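Local coordinates for uncharacterized protein conserved in bacteria (PDB 4FZ4) that mediates attachment of Streptococcus suis to host cells as part of a surface antigen, probably by binding glycosaminoglycans, at residues 7-12 / 54-59; 18-23 / 78-83; 24-29 / 85-90. One frame throughout, in Å; residues are numbered along the deposited sequence.

The three contacts are spaced along an all-helical bundle in which helix 3-23 runs up, helix 36-55 returns and helix 66-95 runs up again. Interaction 1 joins the early part of helix 3-23 to residues 54-59, where helix 36-55 runs out into the following loop. Interaction 2 packs the last turns of helix 3-23 on helix 66-95; its centre is about 18 Å from that of interaction 1, and their nearest atoms are about 7 Å apart. Interaction 3, where the following loop meets helix 66-95, is centred about 10 Å from interaction 2 and touches it: Glu83 OE1 and Tyr29 OH are 2.9 Å apart, a probable hydrogen bond. A nitrate, probably from the crystallisation liquor, sits on Gln79 in interaction 2.

Interaction 1. Residues 7-12 / 54-59; sequences EEVQKV and DYASKM. Unlike the reference sequence in segment 7-12: Val12 (reference Leu).
Val9 and Ala56 form the apolar part of this contact. The valine's CG1 lies opposite its backbone N (chi1 179°), which directs this methyl group at the CB of Ala56, 3.6 Å away. The same methyl group meets a second apolar partner, the CE of Met59, at 4.1 Å. A small alanine suits its place because it lets the backbone of 54-59 come near helix 3-23, with the CA atoms of Val9 and Ala56 6.8 Å apart, while the flexible methionine fills in beside it.

The contact lies in an up-down-up helical bundle, at the level where helix 36-55 gives way to the loop leading to helix 66-95. That third helix shares the apolar seam: Phe66 touches both Val9 and Met59, and Leu73 packs on Ala56.

Gln10 brings a polar group alongside. Its chain bends at chi2 (-65°), which swings the amide towards the backbone of Ala56 and Ser57. NE2 comes within 3.2 Å of Ala56 O, but the angle of that pair is too poor for a hydrogen bond, and NE2 also lies 3.3 Å from the CA of Ser57. A glutamine suits this position because its chain is long enough to carry the amide across to the facing backbone. Ser57 itself turns its hydroxyl back along its own chain, where OG is hydrogen-bonded to Met53 O, the bond to the carbonyl four residues back that serines in helical turns often make.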
ATOM      1  N   GLU A   7       3.069  -5.326  23.704  1.00 66.68           N
ATOM      2  CA  GLU A   7       1.754  -4.789  23.392  1.00 69.02           C
ATOM      3  C   GLU A   7       1.901  -3.771  22.281  1.00 71.60           C
ATOM      4  O   GLU A   7       1.012  -3.611  21.443  1.00 73.51           O
ATOM      5  CB  GLU A   7       1.131  -4.144  24.625  1.00 73.79           C
ATOM      6  CG  GLU A   7       0.345  -5.128  25.469  1.00 88.67           C
ATOM      7  CD  GLU A   7      -0.748  -5.823  24.673  1.00100.84           C
ATOM      8  OE1 GLU A   7      -1.581  -5.115  24.068  1.00109.03           O
ATOM      9  OE2 GLU A   7      -0.773  -7.074  24.649  1.00100.95           O
ATOM     10  N   GLU A   8       3.039  -3.090  22.286  1.00 70.69           N
ATOM     11  CA  GLU A   8       3.348  -2.100  21.270  1.00 68.01           C
ATOM     12  C   GLU A   8       3.174  -2.807  19.926  1.00 63.48           C
ATOM     13  O   GLU A   8       2.736  -2.215  18.939  1.00 61.72           O
ATOM     14  CB  GLU A   8       4.794  -1.642  21.442  1.00 72.70           C
ATOM     15  CG  GLU A   8       5.184  -0.427  20.632  1.00 81.64           C
ATOM     16  CD  GLU A   8       6.673  -0.137  20.722  1.00 85.04           C
ATOM     17  OE1 GLU A   8       7.082   1.000  20.390  1.00 81.34           O
ATOM     18  OE2 GLU A   8       7.434  -1.050  21.119  1.00 85.55           O
ATOM     19  N   VAL A   9       3.511  -4.092  19.915  1.00 64.05           N
ATOM     20  CA  VAL A   9       3.410  -4.924  18.724  1.00 72.12           C
ATOM     21  C   VAL A   9       1.979  -5.371  18.429  1.00 71.84           C
ATOM     22  O   VAL A   9       1.479  -5.165  17.321  1.00 77.93           O
ATOM     23  CB  VAL A   9       4.299  -6.174  18.859  1.00 75.03           C
ATOM     24  CG1 VAL A   9       4.169  -7.051  17.627  1.00 77.27           C
ATOM     25  CG2 VAL A   9       5.737  -5.752  19.055  1.00 75.71           C
ATOM     26  N   GLN A  10       1.330  -5.992  19.414  1.00 63.32           N
ATOM     27  CA  GLN A  10      -0.043  -6.459  19.246  1.00 59.71           C
ATOM     28  C   GLN A  10      -0.893  -5.346  18.637  1.00 51.74           C
ATOM     29  O   GLN A  10      -1.785  -5.602  17.832  1.00 56.36           O
ATOM     30  CB  GLN A  10      -0.644  -6.888  20.594  1.00 67.66           C
ATOM     31  CG  GLN A  10      -0.083  -8.185  21.198  1.00 64.94           C
ATOM     32  CD  GLN A  10      -0.386  -9.422  20.362  1.00 69.47           C
ATOM     33  OE1 GLN A  10      -1.471  -9.546  19.786  1.00 75.30           O
ATOM     34  NE2 GLN A  10       0.570 -10.356  20.308  1.00 52.39           N
ATOM     35  N   LYS A  11      -0.604  -4.109  19.023  1.00 43.26           N
ATOM     36  CA  LYS A  11      -1.335  -2.964  18.512  1.00 44.90           C
ATOM     37  C   LYS A  11      -1.031  -2.764  17.025  1.00 42.36           C
ATOM     38  O   LYS A  11      -1.947  -2.659  16.209  1.00 41.52           O
ATOM     39  CB  LYS A  11      -0.954  -1.715  19.305  1.00 58.44           C
ATOM     40  CG  LYS A  11      -1.856  -0.518  19.057  1.00 68.33           C
ATOM     41  CD  LYS A  11      -1.307   0.736  19.722  1.00 77.84           C
ATOM     42  CE  LYS A  11      -0.070   1.254  19.004  1.00 84.22           C
ATOM     43  NZ  LYS A  11       1.040   0.258  18.959  1.00 86.88           N
ATOM     44  N   VAL A  12       0.255  -2.711  16.672  1.00 49.16           N
ATOM     45  CA  VAL A  12       0.656  -2.542  15.276  1.00 43.29           C
ATOM     46  C   VAL A  12      -0.048  -3.603  14.440  1.00 41.63           C
ATOM     47  O   VAL A  12      -0.505  -3.327  13.329  1.00 36.37           O
ATOM     48  CB  VAL A  12       2.177  -2.689  15.103  1.00 50.13           C
ATOM     49  CG1 VAL A  12       2.566  -2.445  13.656  1.00 59.54           C
ATOM     50  CG2 VAL A  12       2.890  -1.703  16.007  1.00 55.77           C
ATOM     51  N   ASP A  54       0.947 -13.050  12.330  1.00 40.14           N
ATOM     52  CA  ASP A  54       0.487 -14.216  13.075  1.00 47.60           C
ATOM     53  C   ASP A  54       1.588 -14.500  14.086  1.00 54.87           C
ATOM     54  O   ASP A  54       1.326 -14.789  15.257  1.00 59.46           O
ATOM     55  CB  ASP A  54       0.313 -15.435  12.164  1.00 44.75           C
ATOM     56  CG  ASP A  54      -0.896 -15.321  11.245  1.00 47.20           C
ATOM     57  OD1 ASP A  54      -1.765 -14.445  11.485  1.00 41.71           O
ATOM     58  OD2 ASP A  54      -0.983 -16.122  10.288  1.00 42.18           O
ATOM     59  N   TYR A  55       2.828 -14.397  13.607  1.00 55.20           N
ATOM     60  CA  TYR A  55       4.023 -14.620  14.414  1.00 47.54           C
ATOM     61  C   TYR A  55       4.141 -13.577  15.514  1.00 57.10           C
ATOM     62  O   TYR A  55       4.493 -13.902  16.646  1.00 61.19           O
ATOM     63  CB  TYR A  55       5.274 -14.549  13.537  1.00 44.33           C
ATOM     64  CG  TYR A  55       6.553 -14.965  14.246  1.00 53.41           C
ATOM     65  CD1 TYR A  55       7.084 -16.244  14.073  1.00 57.39           C
ATOM     66  CD2 TYR A  55       7.216 -14.091  15.106  1.00 47.92           C
ATOM     67  CE1 TYR A  55       8.242 -16.640  14.736  1.00 57.06           C
ATOM     68  CE2 TYR A  55       8.370 -14.478  15.776  1.00 53.37           C
ATOM     69  CZ  TYR A  55       8.880 -15.753  15.586  1.00 57.95           C
ATOM     70  OH  TYR A  55      10.027 -16.145  16.243  1.00 58.46           O
ATOM     71  N   ALA A  56       3.855 -12.320  15.179  1.00 58.75           N
ATOM     72  CA  ALA A  56       3.947 -11.237  16.156  1.00 52.19           C
ATOM     73  C   ALA A  56       2.958 -11.443  17.298  1.00 52.30           C
ATOM     74  O   ALA A  56       3.000 -10.736  18.308  1.00 50.52           O
ATOM     75  CB  ALA A  56       3.701  -9.891  15.474  1.00 40.98           C
ATOM     76  N   SER A  57       2.062 -12.410  17.125  1.00 57.90           N
ATOM     77  CA  SER A  57       1.066 -12.736  18.140  1.00 65.34           C
ATOM     78  C   SER A  57       1.646 -13.820  19.050  1.00 79.25           C
ATOM     79  O   SER A  57       1.615 -13.695  20.277  1.00 86.40           O
ATOM     80  CB  SER A  57      -0.221 -13.231  17.472  1.00 55.42           C
ATOM     81  OG  SER A  57      -0.784 -12.218  16.654  1.00 49.85           O
ATOM     82  N   LYS A  58       2.178 -14.876  18.438  1.00 76.34           N
ATOM     83  CA  LYS A  58       2.788 -15.974  19.181  1.00 72.08           C
ATOM     84  C   LYS A  58       4.261 -15.653  19.425  1.00 77.34           C
ATOM     85  O   LYS A  58       5.060 -16.539  19.729  1.00 77.56           O
ATOM     86  CB  LYS A  58       2.689 -17.290  18.397  1.00 61.40           C
ATOM     87  CG  LYS A  58       3.592 -17.352  17.177  1.00 53.21           C
ATOM     88  CD  LYS A  58       3.976 -18.784  16.815  1.00 58.07           C
ATOM     89  CE  LYS A  58       4.920 -18.797  15.619  1.00 60.68           C
ATOM     90  NZ  LYS A  58       5.452 -20.139  15.272  1.00 58.67           N
ATOM     91  N   MET A  59       4.614 -14.379  19.276  1.00 81.68           N
ATOM     92  CA  MET A  59       5.987 -13.926  19.474  1.00 84.94           C
ATOM     93  C   MET A  59       6.120 -13.310  20.860  1.00 78.48           C
ATOM     94  O   MET A  59       5.249 -12.554  21.295  1.00 79.69           O
ATOM     95  CB  MET A  59       6.359 -12.887  18.404  1.00 87.20           C
ATOM     96  CG  MET A  59       7.753 -12.290  18.534  1.00 87.03           C
ATOM     97  SD  MET A  59       8.142 -11.076  17.232  1.00 53.59           S
ATOM     98  CE  MET A  59       7.432  -9.591  17.955  1.00 54.82           C
TER

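Interaction 2. Residues 18-23 / 78-83. With NO3 (nitrate ion), chain D.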
ATOM      1  N   LYS A  18      -6.946  -3.429  10.906  1.00 42.11           N
ATOM      2  CA  LYS A  18      -7.895  -2.382  10.562  1.00 41.45           C
ATOM      3  C   LYS A  18      -7.610  -1.910   9.142  1.00 38.65           C
ATOM      4  O   LYS A  18      -8.529  -1.721   8.346  1.00 43.93           O
ATOM      5  CB  LYS A  18      -7.769  -1.220  11.549  1.00 48.15           C
ATOM      6  CG  LYS A  18      -8.673  -0.039  11.242  1.00 55.95           C
ATOM      7  CD  LYS A  18      -8.854   0.860  12.456  1.00 69.19           C
ATOM      8  CE  LYS A  18      -9.578   0.117  13.582  1.00 76.93           C
ATOM      9  NZ  LYS A  18      -9.854   0.959  14.787  1.00 72.34           N
ATOM     10  N   GLU A  19      -6.330  -1.742   8.828  1.00 39.03           N
ATOM     11  CA  GLU A  19      -5.904  -1.305   7.506  1.00 39.49           C
ATOM     12  C   GLU A  19      -6.343  -2.279   6.425  1.00 32.79           C
ATOM     13  O   GLU A  19      -6.859  -1.872   5.379  1.00 36.04           O
ATOM     14  CB  GLU A  19      -4.384  -1.157   7.464  1.00 50.38           C
ATOM     15  CG  GLU A  19      -3.834  -0.040   8.328  1.00 59.94           C
ATOM     16  CD  GLU A  19      -4.270   1.333   7.852  1.00 66.84           C
ATOM     17  OE1 GLU A  19      -3.764   2.340   8.393  1.00 67.43           O
ATOM     18  OE2 GLU A  19      -5.118   1.407   6.940  1.00 73.28           O
ATOM     19  N   LEU A  20      -6.119  -3.566   6.664  1.00 34.47           N
ATOM     20  CA  LEU A  20      -6.516  -4.576   5.692  1.00 34.93           C
ATOM     21  C   LEU A  20      -8.028  -4.591   5.572  1.00 40.33           C
ATOM     22  O   LEU A  20      -8.567  -4.901   4.507  1.00 34.24           O
ATOM     23  CB  LEU A  20      -6.010  -5.960   6.101  1.00 22.33           C
ATOM     24  CG  LEU A  20      -4.484  -6.076   5.997  1.00 28.09           C
ATOM     25  CD1 LEU A  20      -3.990  -7.385   6.613  1.00 30.42           C
ATOM     26  CD2 LEU A  20      -4.083  -5.942   4.539  1.00 22.49           C
ATOM     27  N   GLY A  21      -8.703  -4.244   6.669  1.00 42.29           N
ATOM     28  CA  GLY A  21     -10.155  -4.212   6.668  1.00 35.91           C
ATOM     29  C   GLY A  21     -10.668  -3.162   5.701  1.00 38.85           C
ATOM     30  O   GLY A  21     -11.605  -3.401   4.938  1.00 49.73           O
ATOM     31  N   GLU A  22     -10.042  -1.993   5.730  1.00 41.93           N
ATOM     32  CA  GLU A  22     -10.429  -0.900   4.851  1.00 42.64           C
ATOM     33  C   GLU A  22     -10.003  -1.151   3.405  1.00 38.79           C
ATOM     34  O   GLU A  22     -10.684  -0.735   2.466  1.00 40.35           O
ATOM     35  CB  GLU A  22      -9.833   0.394   5.381  1.00 43.87           C
ATOM     36  CG  GLU A  22     -10.260   0.639   6.816  1.00 53.75           C
ATOM     37  CD  GLU A  22      -9.795   1.969   7.360  1.00 73.03           C
ATOM     38  OE1 GLU A  22      -8.576   2.142   7.579  1.00 72.19           O
ATOM     39  OE2 GLU A  22     -10.659   2.847   7.567  1.00 85.56           O
ATOM     40  N   LEU A  23      -8.882  -1.840   3.227  1.00 38.52           N
ATOM     41  CA  LEU A  23      -8.394  -2.155   1.887  1.00 36.45           C
ATOM     42  C   LEU A  23      -9.480  -3.007   1.242  1.00 36.87           C
ATOM     43  O   LEU A  23      -9.768  -2.884   0.047  1.00 45.09           O
ATOM     44  CB  LEU A  23      -7.097  -2.963   1.971  1.00 32.43           C
ATOM     45  CG  LEU A  23      -6.081  -3.043   0.815  1.00 31.27           C
ATOM     46  CD1 LEU A  23      -5.859  -4.496   0.479  1.00 27.79           C
ATOM     47  CD2 LEU A  23      -6.527  -2.248  -0.406  1.00 28.96           C
ATOM     48  N   TYR A  78       3.026   0.230   4.621  1.00 29.02           N
ATOM     49  CA  TYR A  78       3.273   1.015   3.418  1.00 26.55           C
ATOM     50  C   TYR A  78       2.940   0.240   2.148  1.00 29.83           C
ATOM     51  O   TYR A  78       2.569   0.835   1.134  1.00 27.50           O
ATOM     52  CB  TYR A  78       4.723   1.508   3.411  1.00 27.44           C
ATOM     53  CG  TYR A  78       4.951   2.533   4.500  1.00 27.51           C
ATOM     54  CD1 TYR A  78       4.413   3.812   4.394  1.00 31.39           C
ATOM     55  CD2 TYR A  78       5.603   2.190   5.690  1.00 32.01           C
ATOM     56  CE1 TYR A  78       4.508   4.727   5.445  1.00 27.07           C
ATOM     57  CE2 TYR A  78       5.704   3.098   6.753  1.00 31.59           C
ATOM     58  CZ  TYR A  78       5.152   4.366   6.620  1.00 35.91           C
ATOM     59  OH  TYR A  78       5.253   5.278   7.647  1.00 47.03           O
ATOM     60  N   GLN A  79       3.050  -1.085   2.209  1.00 23.53           N
ATOM     61  CA  GLN A  79       2.720  -1.921   1.058  1.00 22.45           C
ATOM     62  C   GLN A  79       1.207  -1.921   0.908  1.00 23.36           C
ATOM     63  O   GLN A  79       0.677  -1.986  -0.206  1.00 34.45           O
ATOM     64  CB  GLN A  79       3.232  -3.348   1.264  1.00 20.15           C
ATOM     65  CG  GLN A  79       4.739  -3.415   1.351  1.00 24.66           C
ATOM     66  CD  GLN A  79       5.258  -4.693   1.967  1.00 27.48           C
ATOM     67  OE1 GLN A  79       6.474  -4.879   2.078  1.00 27.83           O
ATOM     68  NE2 GLN A  79       4.352  -5.580   2.382  1.00 22.99           N
ATOM     69  N   ILE A  80       0.509  -1.846   2.035  1.00 28.25           N
ATOM     70  CA  ILE A  80      -0.952  -1.803   2.010  1.00 23.85           C
ATOM     71  C   ILE A  80      -1.404  -0.504   1.342  1.00 26.86           C
ATOM     72  O   ILE A  80      -2.333  -0.497   0.528  1.00 34.70           O
ATOM     73  CB  ILE A  80      -1.540  -1.851   3.431  1.00 29.26           C
ATOM     74  CG1 ILE A  80      -1.353  -3.261   4.013  1.00 26.58           C
ATOM     75  CG2 ILE A  80      -3.023  -1.450   3.401  1.00 14.97           C
ATOM     76  CD1 ILE A  80      -1.655  -3.353   5.499  1.00 21.95           C
ATOM     77  N   LYS A  81      -0.739   0.599   1.685  1.00 32.59           N
ATOM     78  CA  LYS A  81      -1.080   1.890   1.096  1.00 30.07           C
ATOM     79  C   LYS A  81      -0.947   1.856  -0.423  1.00 29.81           C
ATOM     80  O   LYS A  81      -1.838   2.310  -1.150  1.00 30.47           O
ATOM     81  CB  LYS A  81      -0.186   2.994   1.667  1.00 33.26           C
ATOM     82  CG  LYS A  81      -0.885   3.867   2.693  1.00 47.15           C
ATOM     83  CD  LYS A  81      -2.157   4.463   2.090  1.00 56.15           C
ATOM     84  CE  LYS A  81      -2.979   5.226   3.116  1.00 59.25           C
ATOM     85  NZ  LYS A  81      -4.284   5.670   2.534  1.00 61.36           N
ATOM     86  N   VAL A  82       0.165   1.307  -0.904  1.00 26.78           N
ATOM     87  CA  VAL A  82       0.396   1.223  -2.340  1.00 19.35           C
ATOM     88  C   VAL A  82      -0.718   0.441  -3.037  1.00 23.33           C
ATOM     89  O   VAL A  82      -1.286   0.909  -4.024  1.00 34.38           O
ATOM     90  CB  VAL A  82       1.790   0.597  -2.640  1.00 29.24           C
ATOM     91  CG1 VAL A  82       1.965   0.359  -4.139  1.00 28.52           C
ATOM     92  CG2 VAL A  82       2.880   1.544  -2.152  1.00 15.66           C
ATOM     93  N   GLU A  83      -1.030  -0.744  -2.525  1.00 30.17           N
ATOM     94  CA  GLU A  83      -2.094  -1.564  -3.098  1.00 22.13           C
ATOM     95  C   GLU A  83      -3.376  -0.739  -3.097  1.00 26.96           C
ATOM     96  O   GLU A  83      -4.189  -0.814  -4.018  1.00 33.83           O
ATOM     97  CB  GLU A  83      -2.278  -2.823  -2.246  1.00 22.16           C
ATOM     98  CG  GLU A  83      -3.565  -3.574  -2.495  1.00 27.90           C
ATOM     99  CD  GLU A  83      -3.651  -4.196  -3.883  1.00 34.27           C
ATOM    100  OE1 GLU A  83      -2.745  -3.957  -4.715  1.00 36.90           O
ATOM    101  OE2 GLU A  83      -4.634  -4.927  -4.141  1.00 43.06           O
TER
HETATM  102  N   NO3 D 303       5.427  -7.780   4.482  1.00 66.93           N
HETATM  103  O1  NO3 D 303       4.506  -8.025   3.428  1.00 60.79           O
HETATM  104  O2  NO3 D 303       5.072  -8.078   5.827  1.00 45.24           O
HETATM  105  O3  NO3 D 303       6.715  -7.250   4.187  1.00 80.00           O
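Ile80 is turned so that CG1 lies opposite the carbonyl carbon (chi1 -72°), and the extended second torsion lays CD1 along its own helix, towards the N-terminal end, where it meets Leu20 and Glu19, while CG2 points across towards Leu23. The two branches of Ile80 thus serve different partners: CD1 meets CD2 of Leu20 at 3.7 Å and CB of Glu19 at 4.0 Å, whereas CG2 lies 4.3 Å from CG of Leu23. Leu20 and Ile80 cross at about a right angle, and a beta-branched residue suits this place because its two arms cover successive turns of the facing helix.

Helices 3-23 and 66-95 are the first and third of the up-down-up bundle, so they run the same way; over these segments their axes lie 10.4 Å apart at 9°. Helix 36-55 covers the seam, its Trp42 touching both Leu23 and Glu83.

Glu83 contributes with its aliphatic part. Its CG is equally far, 3.9 Å, from CD1 and CD2 of Leu23, the two side chains crossing at about a right angle. A bend at chi2 leads the buried carboxylate away to polar partners, Arg87 by a salt bridge and Tyr29 by a hydrogen bond. Gln79 faces another direction: it presents NE2 to the nitrate, donating a hydrogen bond of 2.7 Å to the ion's O1 with an N-H...O angle of 157°.

Interaction 3. Residues 24-29 / 85-90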
ATOM      1  N   ASP A  24     -10.085  -3.865   2.055  1.00 31.73           N
ATOM      2  CA  ASP A  24     -11.139  -4.756   1.581  1.00 48.90           C
ATOM      3  C   ASP A  24     -12.357  -4.039   1.011  1.00 49.17           C
ATOM      4  O   ASP A  24     -13.117  -4.628   0.249  1.00 50.17           O
ATOM      5  CB  ASP A  24     -11.586  -5.693   2.698  1.00 59.98           C
ATOM      6  CG  ASP A  24     -11.296  -7.138   2.384  1.00 71.16           C
ATOM      7  OD1 ASP A  24     -10.104  -7.507   2.337  1.00 76.63           O
ATOM      8  OD2 ASP A  24     -12.263  -7.901   2.171  1.00 71.89           O
ATOM      9  N   LYS A  25     -12.552  -2.777   1.383  1.00 48.35           N
ATOM     10  CA  LYS A  25     -13.681  -2.013   0.869  1.00 50.63           C
ATOM     11  C   LYS A  25     -13.340  -1.420  -0.494  1.00 47.22           C
ATOM     12  O   LYS A  25     -14.224  -1.108  -1.293  1.00 48.31           O
ATOM     13  CB  LYS A  25     -14.054  -0.885   1.833  1.00 55.75           C
ATOM     14  CG  LYS A  25     -14.925  -1.314   3.004  1.00 64.07           C
ATOM     15  CD  LYS A  25     -14.259  -2.385   3.845  1.00 68.10           C
ATOM     16  CE  LYS A  25     -15.051  -2.638   5.112  1.00 70.90           C
ATOM     17  NZ  LYS A  25     -15.227  -1.373   5.885  1.00 69.69           N
ATOM     18  N   VAL A  26     -12.051  -1.265  -0.754  1.00 44.60           N
ATOM     19  CA  VAL A  26     -11.595  -0.705  -2.015  1.00 42.32           C
ATOM     20  C   VAL A  26     -11.547  -1.809  -3.076  1.00 50.73           C
ATOM     21  O   VAL A  26     -10.883  -2.833  -2.897  1.00 60.18           O
ATOM     22  CB  VAL A  26     -10.204  -0.044  -1.839  1.00 38.16           C
ATOM     23  CG1 VAL A  26      -9.802   0.678  -3.105  1.00 28.37           C
ATOM     24  CG2 VAL A  26     -10.247   0.933  -0.656  1.00 33.38           C
ATOM     25  N   PRO A  27     -12.272  -1.618  -4.189  1.00 55.21           N
ATOM     26  CA  PRO A  27     -12.338  -2.579  -5.300  1.00 50.74           C
ATOM     27  C   PRO A  27     -10.956  -2.984  -5.822  1.00 53.49           C
ATOM     28  O   PRO A  27     -10.037  -2.162  -5.843  1.00 56.01           O
ATOM     29  CB  PRO A  27     -13.140  -1.824  -6.364  1.00 46.50           C
ATOM     30  CG  PRO A  27     -14.020  -0.906  -5.552  1.00 51.17           C
ATOM     31  CD  PRO A  27     -13.069  -0.412  -4.488  1.00 51.73           C
ATOM     32  N   SER A  28     -10.807  -4.242  -6.240  1.00 45.15           N
ATOM     33  CA  SER A  28      -9.530  -4.701  -6.778  1.00 52.04           C
ATOM     34  C   SER A  28      -9.493  -4.352  -8.262  1.00 45.06           C
ATOM     35  O   SER A  28     -10.527  -4.358  -8.927  1.00 45.14           O
ATOM     36  CB  SER A  28      -9.368  -6.212  -6.596  1.00 66.59           C
ATOM     37  OG  SER A  28      -8.071  -6.632  -6.998  1.00 73.75           O
ATOM     38  N   TYR A  29      -8.308  -4.045  -8.777  1.00 38.31           N
ATOM     39  CA  TYR A  29      -8.146  -3.669 -10.182  1.00 43.00           C
ATOM     40  C   TYR A  29      -8.379  -4.813 -11.164  1.00 50.76           C
ATOM     41  O   TYR A  29      -8.562  -4.580 -12.360  1.00 61.04           O
ATOM     42  CB  TYR A  29      -6.754  -3.073 -10.398  1.00 47.90           C
ATOM     43  CG  TYR A  29      -5.693  -3.740  -9.560  1.00 43.87           C
ATOM     44  CD1 TYR A  29      -5.260  -5.034  -9.849  1.00 39.66           C
ATOM     45  CD2 TYR A  29      -5.170  -3.102  -8.428  1.00 30.87           C
ATOM     46  CE1 TYR A  29      -4.336  -5.684  -9.027  1.00 37.36           C
ATOM     47  CE2 TYR A  29      -4.251  -3.742  -7.600  1.00 29.71           C
ATOM     48  CZ  TYR A  29      -3.838  -5.035  -7.902  1.00 33.66           C
ATOM     49  OH  TYR A  29      -2.951  -5.688  -7.067  1.00 33.14           O
ATOM     50  N   TYR A  85      -3.656   2.774  -3.049  1.00 18.59           N
ATOM     51  CA  TYR A  85      -3.536   3.821  -4.056  1.00 24.76           C
ATOM     52  C   TYR A  85      -3.796   3.267  -5.449  1.00 26.68           C
ATOM     53  O   TYR A  85      -4.552   3.848  -6.226  1.00 32.67           O
ATOM     54  CB  TYR A  85      -2.132   4.428  -4.039  1.00 28.81           C
ATOM     55  CG  TYR A  85      -1.830   5.264  -2.821  1.00 30.67           C
ATOM     56  CD1 TYR A  85      -2.858   5.684  -1.969  1.00 29.52           C
ATOM     57  CD2 TYR A  85      -0.525   5.694  -2.551  1.00 20.67           C
ATOM     58  CE1 TYR A  85      -2.607   6.510  -0.894  1.00 23.90           C
ATOM     59  CE2 TYR A  85      -0.263   6.533  -1.468  1.00 30.37           C
ATOM     60  CZ  TYR A  85      -1.315   6.938  -0.647  1.00 32.31           C
ATOM     61  OH  TYR A  85      -1.090   7.814   0.393  1.00 37.43           O
ATOM     62  N   ILE A  86      -3.171   2.139  -5.767  1.00 25.99           N
ATOM     63  CA  ILE A  86      -3.351   1.568  -7.090  1.00 23.95           C
ATOM     64  C   ILE A  86      -4.787   1.100  -7.350  1.00 33.27           C
ATOM     65  O   ILE A  86      -5.306   1.281  -8.458  1.00 34.57           O
ATOM     66  CB  ILE A  86      -2.331   0.435  -7.348  1.00 24.88           C
ATOM     67  CG1 ILE A  86      -0.918   1.033  -7.345  1.00 19.25           C
ATOM     68  CG2 ILE A  86      -2.572  -0.200  -8.727  1.00 22.08           C
ATOM     69  CD1 ILE A  86       0.184   0.016  -7.568  1.00 27.95           C
ATOM     70  N   ARG A  87      -5.437   0.516  -6.343  1.00 28.35           N
ATOM     71  CA  ARG A  87      -6.819   0.098  -6.523  1.00 23.01           C
ATOM     72  C   ARG A  87      -7.666   1.317  -6.838  1.00 27.01           C
ATOM     73  O   ARG A  87      -8.589   1.235  -7.642  1.00 37.39           O
ATOM     74  CB  ARG A  87      -7.376  -0.588  -5.271  1.00 27.68           C
ATOM     75  CG  ARG A  87      -7.028  -2.070  -5.181  1.00 32.48           C
ATOM     76  CD  ARG A  87      -7.769  -2.764  -4.051  1.00 29.58           C
ATOM     77  NE  ARG A  87      -7.035  -3.940  -3.599  1.00 35.65           N
ATOM     78  CZ  ARG A  87      -7.467  -4.794  -2.678  1.00 38.01           C
ATOM     79  NH1 ARG A  87      -8.648  -4.614  -2.101  1.00 34.96           N
ATOM     80  NH2 ARG A  87      -6.704  -5.819  -2.319  1.00 37.74           N
ATOM     81  N   GLN A  88      -7.351   2.452  -6.210  1.00 26.06           N
ATOM     82  CA  GLN A  88      -8.112   3.685  -6.441  1.00 27.87           C
ATOM     83  C   GLN A  88      -7.919   4.241  -7.849  1.00 26.47           C
ATOM     84  O   GLN A  88      -8.883   4.588  -8.517  1.00 36.91           O
ATOM     85  CB  GLN A  88      -7.734   4.754  -5.407  1.00 25.53           C
ATOM     86  CG  GLN A  88      -8.237   4.464  -3.977  1.00 15.58           C
ATOM     87  CD  GLN A  88      -7.734   5.505  -2.976  1.00 20.78           C
ATOM     88  OE1 GLN A  88      -8.041   6.691  -3.089  1.00 33.55           O
ATOM     89  NE2 GLN A  88      -6.947   5.064  -2.003  1.00 23.87           N
ATOM     90  N   VAL A  89      -6.673   4.318  -8.303  1.00 32.19           N
ATOM     91  CA  VAL A  89      -6.389   4.827  -9.641  1.00 27.57           C
ATOM     92  C   VAL A  89      -7.018   3.917 -10.695  1.00 28.57           C
ATOM     93  O   VAL A  89      -7.585   4.394 -11.675  1.00 35.29           O
ATOM     94  CB  VAL A  89      -4.884   4.906  -9.893  1.00 34.98           C
ATOM     95  CG1 VAL A  89      -4.621   5.446 -11.287  1.00 39.71           C
ATOM     96  CG2 VAL A  89      -4.239   5.783  -8.840  1.00 23.49           C
ATOM     97  N   ALA A  90      -6.922   2.607 -10.497  1.00 28.84           N
ATOM     98  CA  ALA A  90      -7.512   1.668 -11.446  1.00 28.67           C
ATOM     99  C   ALA A  90      -8.969   2.055 -11.633  1.00 35.85           C
ATOM    100  O   ALA A  90      -9.455   2.169 -12.756  1.00 42.75           O
ATOM    101  CB  ALA A  90      -7.427   0.253 -10.915  1.00 30.37           C
TER
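Arg87 meets Val26 where the loop between the first two helices of the bundle, running from helix 3-23 to helix 36-55, drapes over helix 66-95. The arginine chain leaves the helix with CG opposite its carbonyl carbon and stays extended from CG to NE, a shape that lays it along the loop backbone with its guanidinium beyond. NH1 donates a hydrogen bond to Val26 O at 3.0 Å. The bond is well aligned from both ends: the N-H...O angle is 158°, and the donor stands almost in line with the carbonyl. The oxygen lies at the guanidinium edge, near its plane, while Ser28 CB rests over one face. The salt bridge from NE to Glu83 helps to fix how the group is turned.

The methylenes also take part. Pro27 O presses against the chain, 3.0 Å from Arg87 CD. Val26 points its CB towards the helix, and CG1, opposite the backbone N, packs on Arg87 CB at 3.5 Å. A long residue with an aliphatic chain and a donor group at its end suits a loop that offers both carbonyl oxygens and a methyl group.

Tyr29 spans Ile86, Arg87 and Ala90. Its first torsion, 36°, sets the ring beside the helix, with CD2 3.9 Å from CG2 of Ile86 and 3.9 Å from CG of Arg87. Ring and guanidinium planes stand 82° apart, and the ring meets the arginine through its methylene rather than by stacking. Its OH is hydrogen-bonded to Glu83 OE1. At the root of the Tyr29 side chain, the smallness of Ala90 allows a tight approach: its CB lies 3.4 Å from CB of Tyr29.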